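PDB 4FZL: bacteriocin from Pseudomonas syringae pv. tomato, which binds calcium and probably kills competing bacteria by degrading the cell-wall precursor lipid II. Local coordinates for residues 45-50 against 97-102; 123-128 against 234-239. All blocks are in the same frame, centred on the assembly; numbering follows the deposited sequence. Where two conformers were deposited one is given.

Interaction 1 (45-50 against 97-102)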
loop_
_atom_site.group_PDB
_atom_site.type_symbol
_atom_site.label_atom_id
_atom_site.label_comp_id
_atom_site.label_asym_id
_atom_site.label_seq_id
_atom_site.Cartn_x
_atom_site.Cartn_y
_atom_site.Cartn_z
ATOM N N THR A 45 10.634 8.289 -8.202
ATOM C CA THR A 45 9.571 9.083 -8.789
ATOM C C THR A 45 8.221 8.403 -8.489
ATOM O O THR A 45 7.234 9.108 -8.217
ATOM C CB THR A 45 9.794 9.290 -10.303
ATOM O OG1 THR A 45 11.048 9.946 -10.483
ATOM C CG2 THR A 45 8.590 10.055 -11.031
ATOM N N PHE A 46 8.169 7.048 -8.637
ATOM C CA PHE A 46 6.924 6.362 -8.303
ATOM C C PHE A 46 6.525 6.681 -6.846
ATOM O O PHE A 46 5.324 6.860 -6.550
ATOM C CB PHE A 46 7.013 4.845 -8.458
ATOM C CG PHE A 46 7.398 4.324 -9.809
ATOM C CD1 PHE A 46 7.228 5.049 -10.990
ATOM C CD2 PHE A 46 7.963 3.083 -9.898
ATOM C CE1 PHE A 46 7.653 4.548 -12.172
ATOM C CE2 PHE A 46 8.327 2.529 -11.122
ATOM C CZ PHE A 46 8.175 3.295 -12.266
ATOM N N ALA A 47 7.517 6.606 -5.939
ATOM C CA ALA A 47 7.144 6.865 -4.573
ATOM C C ALA A 47 6.655 8.288 -4.351
ATOM O O ALA A 47 5.727 8.529 -3.583
ATOM C CB ALA A 47 8.366 6.630 -3.748
ATOM N N ALA A 48 7.334 9.241 -5.005
ATOM C CA ALA A 48 6.895 10.627 -4.914
ATOM C C ALA A 48 5.477 10.842 -5.501
ATOM O O ALA A 48 4.685 11.668 -4.966
ATOM C CB ALA A 48 7.921 11.544 -5.590
ATOM N N ALA A 49 5.225 10.184 -6.646
ATOM C CA ALA A 49 3.961 10.374 -7.305
ATOM C C ALA A 49 2.836 9.755 -6.427
ATOM O O ALA A 49 1.746 10.294 -6.283
ATOM C CB ALA A 49 4.016 9.724 -8.696
ATOM N N ASP A 50 3.113 8.584 -5.853
ATOM C CA ASP A 50 2.157 7.978 -4.948
ATOM C C ASP A 50 1.878 8.873 -3.752
ATOM O O ASP A 50 0.744 8.982 -3.314
ATOM C CB ASP A 50 2.686 6.649 -4.407
ATOM C CG ASP A 50 1.698 5.903 -3.562
ATOM O OD1 ASP A 50 0.738 5.322 -4.128
ATOM O OD2 ASP A 50 1.855 5.852 -2.366
ATOM N N PRO A 97 2.484 -0.217 -4.182
ATOM C CA PRO A 97 3.479 -1.260 -3.801
ATOM C C PRO A 97 4.914 -0.794 -4.127
ATOM O O PRO A 97 5.859 -1.213 -3.502
ATOM C CB PRO A 97 3.099 -2.484 -4.636
ATOM C CG PRO A 97 1.891 -2.098 -5.378
ATOM C CD PRO A 97 1.408 -0.738 -5.023
ATOM N N PHE A 98 5.066 0.039 -5.171
ATOM C CA PHE A 98 6.388 0.578 -5.487
ATOM C C PHE A 98 6.859 1.556 -4.432
ATOM O O PHE A 98 8.050 1.694 -4.134
ATOM C CB PHE A 98 6.394 1.252 -6.843
ATOM C CG PHE A 98 6.213 0.282 -7.977
ATOM C CD1 PHE A 98 7.265 -0.458 -8.460
ATOM C CD2 PHE A 98 4.957 0.094 -8.534
ATOM C CE1 PHE A 98 7.065 -1.360 -9.539
ATOM C CE2 PHE A 98 4.752 -0.808 -9.591
ATOM C CZ PHE A 98 5.817 -1.558 -10.066
ATOM N N HIS A 99 5.919 2.317 -3.902
ATOM C CA HIS A 99 6.249 3.261 -2.822
ATOM C C HIS A 99 6.739 2.478 -1.598
ATOM O O HIS A 99 7.743 2.841 -0.997
ATOM C CB HIS A 99 4.966 4.155 -2.525
ATOM C CG HIS A 99 5.209 5.272 -1.570
ATOM N ND1 HIS A 99 4.270 6.206 -1.312
ATOM C CD2 HIS A 99 6.348 5.674 -0.901
ATOM C CE1 HIS A 99 4.744 7.138 -0.479
ATOM N NE2 HIS A 99 6.023 6.844 -0.229
ATOM N N ALA A 100 6.051 1.406 -1.239
ATOM C CA ALA A 100 6.463 0.558 -0.126
ATOM C C ALA A 100 7.826 -0.065 -0.429
ATOM O O ALA A 100 8.666 -0.273 0.513
ATOM C CB ALA A 100 5.394 -0.476 0.199
ATOM N N LEU A 101 8.011 -0.497 -1.676
ATOM C CA LEU A 101 9.300 -1.098 -2.059
ATOM C C LEU A 101 10.472 -0.064 -1.881
ATOM O O LEU A 101 11.534 -0.304 -1.284
ATOM C CB LEU A 101 9.267 -1.594 -3.520
ATOM C CG LEU A 101 10.576 -2.111 -4.113
ATOM C CD1 LEU A 101 10.815 -3.427 -3.409
ATOM C CD2 LEU A 101 10.295 -2.330 -5.593
ATOM N N ALA A 102 10.225 1.105 -2.464
ATOM C CA ALA A 102 11.137 2.256 -2.312
ATOM C C ALA A 102 11.465 2.535 -0.817
ATOM O O ALA A 102 12.623 2.778 -0.477
ATOM C CB ALA A 102 10.581 3.523 -3.004
#
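H99 and D50 form the polar half of this contact: ND1 of H99 donates to OD2 of D50 over 2.7 Å, nearly straight (168°). That oxygen lies in the imidazole plane, whereas the donor meets OD2 on its anti side, somewhat out of the carboxylate plane, and the two planes stand nearly perpendicular. With chi1 of -173°, H99 carries its ring anti to its backbone N and across to A47, whose carbonyl O sits over the centre of one imidazole face, 3.5 Å from CE1. The CB of A47 touches CD2 of the same ring at 3.6 Å and meets A102 CB at 3.9 Å. The apolar half is a T-shaped stack in which the edge of F46 turns to the face of F98, centroids 5.2 Å apart. Helices 37-54 and 96-106 pack in the helical part of this colicin M-family chain, segment axes 8.0 Å apart and crossing at -121°, with the H99 side chain about 12 Å from that of the calcium ligand L165. A47 and A102 put no more than a methyl group between the helices, and the CA atoms of A47 and H99 come to 4.1 Å. Further out, S91 and T96 hydrogen-bond OD1 of D50, and H88 pairs with NE2 of H99, giving the imidazole a partner at each nitrogen. Y17 packs edge-to-face with F46, and W207 edge-to-face with F98.

Interaction 2 (123-128 against 234-239)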
loop_
_atom_site.group_PDB
_atom_site.type_symbol
_atom_site.label_atom_id
_atom_site.label_comp_id
_atom_site.label_asym_id
_atom_site.label_seq_id
_atom_site.Cartn_x
_atom_site.Cartn_y
_atom_site.Cartn_z
ATOM N N VAL A 123 -15.024 -5.557 3.805
ATOM C CA VAL A 123 -15.088 -6.719 4.662
ATOM C C VAL A 123 -16.556 -7.197 4.779
ATOM O O VAL A 123 -17.407 -6.454 5.152
ATOM C CB VAL A 123 -14.509 -6.432 6.045
ATOM C CG1 VAL A 123 -14.582 -7.636 7.024
ATOM C CG2 VAL A 123 -13.044 -5.947 5.911
ATOM N N ASP A 124 -16.785 -8.472 4.478
ATOM C CA ASP A 124 -18.091 -9.094 4.601
ATOM C C ASP A 124 -18.033 -9.916 5.891
ATOM O O ASP A 124 -17.572 -11.047 5.887
ATOM C CB ASP A 124 -18.341 -9.985 3.370
ATOM C CG ASP A 124 -19.621 -10.820 3.481
ATOM O OD1 ASP A 124 -19.770 -11.815 2.700
ATOM O OD2 ASP A 124 -20.497 -10.462 4.314
ATOM N N ILE A 125 -18.413 -9.329 7.028
ATOM C CA ILE A 125 -18.291 -10.017 8.309
ATOM C C ILE A 125 -19.067 -11.335 8.379
ATOM O O ILE A 125 -18.652 -12.257 9.056
ATOM C CB ILE A 125 -18.763 -9.116 9.461
ATOM C CG1 ILE A 125 -17.783 -7.938 9.622
ATOM C CG2 ILE A 125 -18.924 -9.936 10.733
ATOM C CD1 ILE A 125 -18.452 -6.596 9.926
ATOM N N ARG A 126 -20.208 -11.409 7.686
ATOM C CA ARG A 126 -21.034 -12.584 7.710
ATOM C C ARG A 126 -20.252 -13.730 7.097
ATOM O O ARG A 126 -20.468 -14.884 7.479
ATOM C CB ARG A 126 -22.337 -12.376 6.929
ATOM C CG ARG A 126 -23.287 -11.270 7.417
ATOM C CD ARG A 126 -24.601 -11.236 6.633
ATOM N NE ARG A 126 -25.285 -12.538 6.718
ATOM C CZ ARG A 126 -25.790 -13.072 7.839
ATOM N NH1 ARG A 126 -25.739 -12.429 9.012
ATOM N NH2 ARG A 126 -26.367 -14.264 7.787
ATOM N N GLY A 127 -19.243 -13.412 6.272
ATOM C CA GLY A 127 -18.348 -14.429 5.702
ATOM C C GLY A 127 -17.160 -14.846 6.557
ATOM O O GLY A 127 -16.318 -15.565 6.082
ATOM N N ILE A 128 -17.130 -14.431 7.843
ATOM C CA ILE A 128 -15.980 -14.671 8.764
ATOM C C ILE A 128 -16.436 -15.472 10.005
ATOM O O ILE A 128 -16.911 -14.896 10.992
ATOM C CB ILE A 128 -15.281 -13.330 9.205
ATOM C CG1 ILE A 128 -14.758 -12.623 7.950
ATOM C CG2 ILE A 128 -14.146 -13.580 10.208
ATOM C CD1 ILE A 128 -14.054 -11.329 8.215
ATOM N N VAL A 234 -19.178 0.421 10.021
ATOM C CA VAL A 234 -19.928 -0.674 9.413
ATOM C C VAL A 234 -21.165 -1.084 10.191
ATOM O O VAL A 234 -21.194 -0.964 11.427
ATOM C CB VAL A 234 -19.080 -1.963 9.263
ATOM C CG1 VAL A 234 -17.919 -1.694 8.268
ATOM C CG2 VAL A 234 -18.570 -2.518 10.554
ATOM N N THR A 235 -22.115 -1.684 9.471
ATOM C CA THR A 235 -23.335 -2.235 10.034
ATOM C C THR A 235 -23.586 -3.636 9.458
ATOM O O THR A 235 -23.408 -3.848 8.245
ATOM C CB THR A 235 -24.484 -1.290 9.702
ATOM O OG1 THR A 235 -24.561 -1.146 8.283
ATOM C CG2 THR A 235 -24.200 0.069 10.305
ATOM N N VAL A 236 -24.005 -4.562 10.301
ATOM C CA VAL A 236 -24.239 -5.928 9.898
ATOM C C VAL A 236 -25.443 -6.405 10.678
ATOM O O VAL A 236 -25.579 -6.113 11.883
ATOM C CB VAL A 236 -23.031 -6.859 10.208
ATOM C CG1 VAL A 236 -23.252 -8.207 9.559
ATOM C CG2 VAL A 236 -21.719 -6.269 9.692
ATOM N N SER A 237 -26.323 -7.122 10.001
ATOM C CA SER A 237 -27.450 -7.735 10.685
ATOM C C SER A 237 -27.555 -9.239 10.409
ATOM O O SER A 237 -26.920 -9.764 9.491
ATOM C CB SER A 237 -28.716 -7.027 10.256
ATOM O OG SER A 237 -28.608 -5.651 10.581
ATOM N N GLY A 238 -28.312 -9.946 11.245
ATOM C CA GLY A 238 -28.624 -11.353 10.952
ATOM C C GLY A 238 -29.653 -11.965 11.866
ATOM O O GLY A 238 -30.376 -11.223 12.541
ATOM N N ASN A 239 -29.701 -13.313 11.871
ATOM C CA ASN A 239 -30.594 -14.118 12.738
ATOM C C ASN A 239 -30.027 -15.398 13.387
ATOM O O ASN A 239 -30.334 -15.668 14.539
ATOM C CB ASN A 239 -31.885 -14.463 12.005
ATOM C CG ASN A 239 -33.032 -13.603 12.472
ATOM O OD1 ASN A 239 -33.180 -12.454 12.020
ATOM N ND2 ASN A 239 -33.787 -14.109 13.487
#
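I125 and V236 make the tightest apolar meeting here, CD1 of the isoleucine coming within 3.3 Å of CG2 of the valine, closer than usual van der Waals contact. The same methyl touches CG2 of V234 at 4.1 Å, so the end of one isoleucine spans two valines set two residues apart along the strand. Its CG1 branch leaves anti to the carbonyl carbon (chi1 -68°), but chi2, at 140°, departs from a staggered value, in keeping with the close fit at the tip. A second apolar touch is made by the aliphatic part of R126, whose CG rests 3.7 Å from CG1 of V236; the two valine branches therefore serve different partners. The arrangement is a loop with a short 3-10 turn laid against strand 232-238, which pairs antiparallel with strand 184-197 in the mixed sheet. I125 also touches L172 of strand 167-178 and both V131 and I135 of helix 129-135, and so sits between the sheet and the helix that follows the loop. Among the polar groups, the R126 chain bends at chi3 (58°) and brings NH1 to 3.0 Å from S237 O, and NH1 lies 3.6 Å from the CA of G238. S237 directs its own hydroxyl elsewhere, to a hydrogen bond with T185 OG1. Backbone bonds fix the turn itself: G127 N donates to D124 O, and I128 N to I125 O, I128 being the N-cap of helix 129-135.

From the N terminus, interaction 1 comes first: 97-102 returns to 45-50 and closes a loop of 46 residues, largely irregular but including helix 59-70. That closure is complete before 123-128 begins, so the two contacts follow in series, neither nested nor crossed. Interaction 2 spans 105 residues, among them strands 142-153, 167-178 and 184-197, and brings the modelled C-terminal end back to the loop preceding helix 129-135. Interaction 1 joins two helices of the helical part, whereas interaction 2 joins a loop to the sheet. Their centres lie 34 Å apart and their nearest atoms about 19 Å, without touching.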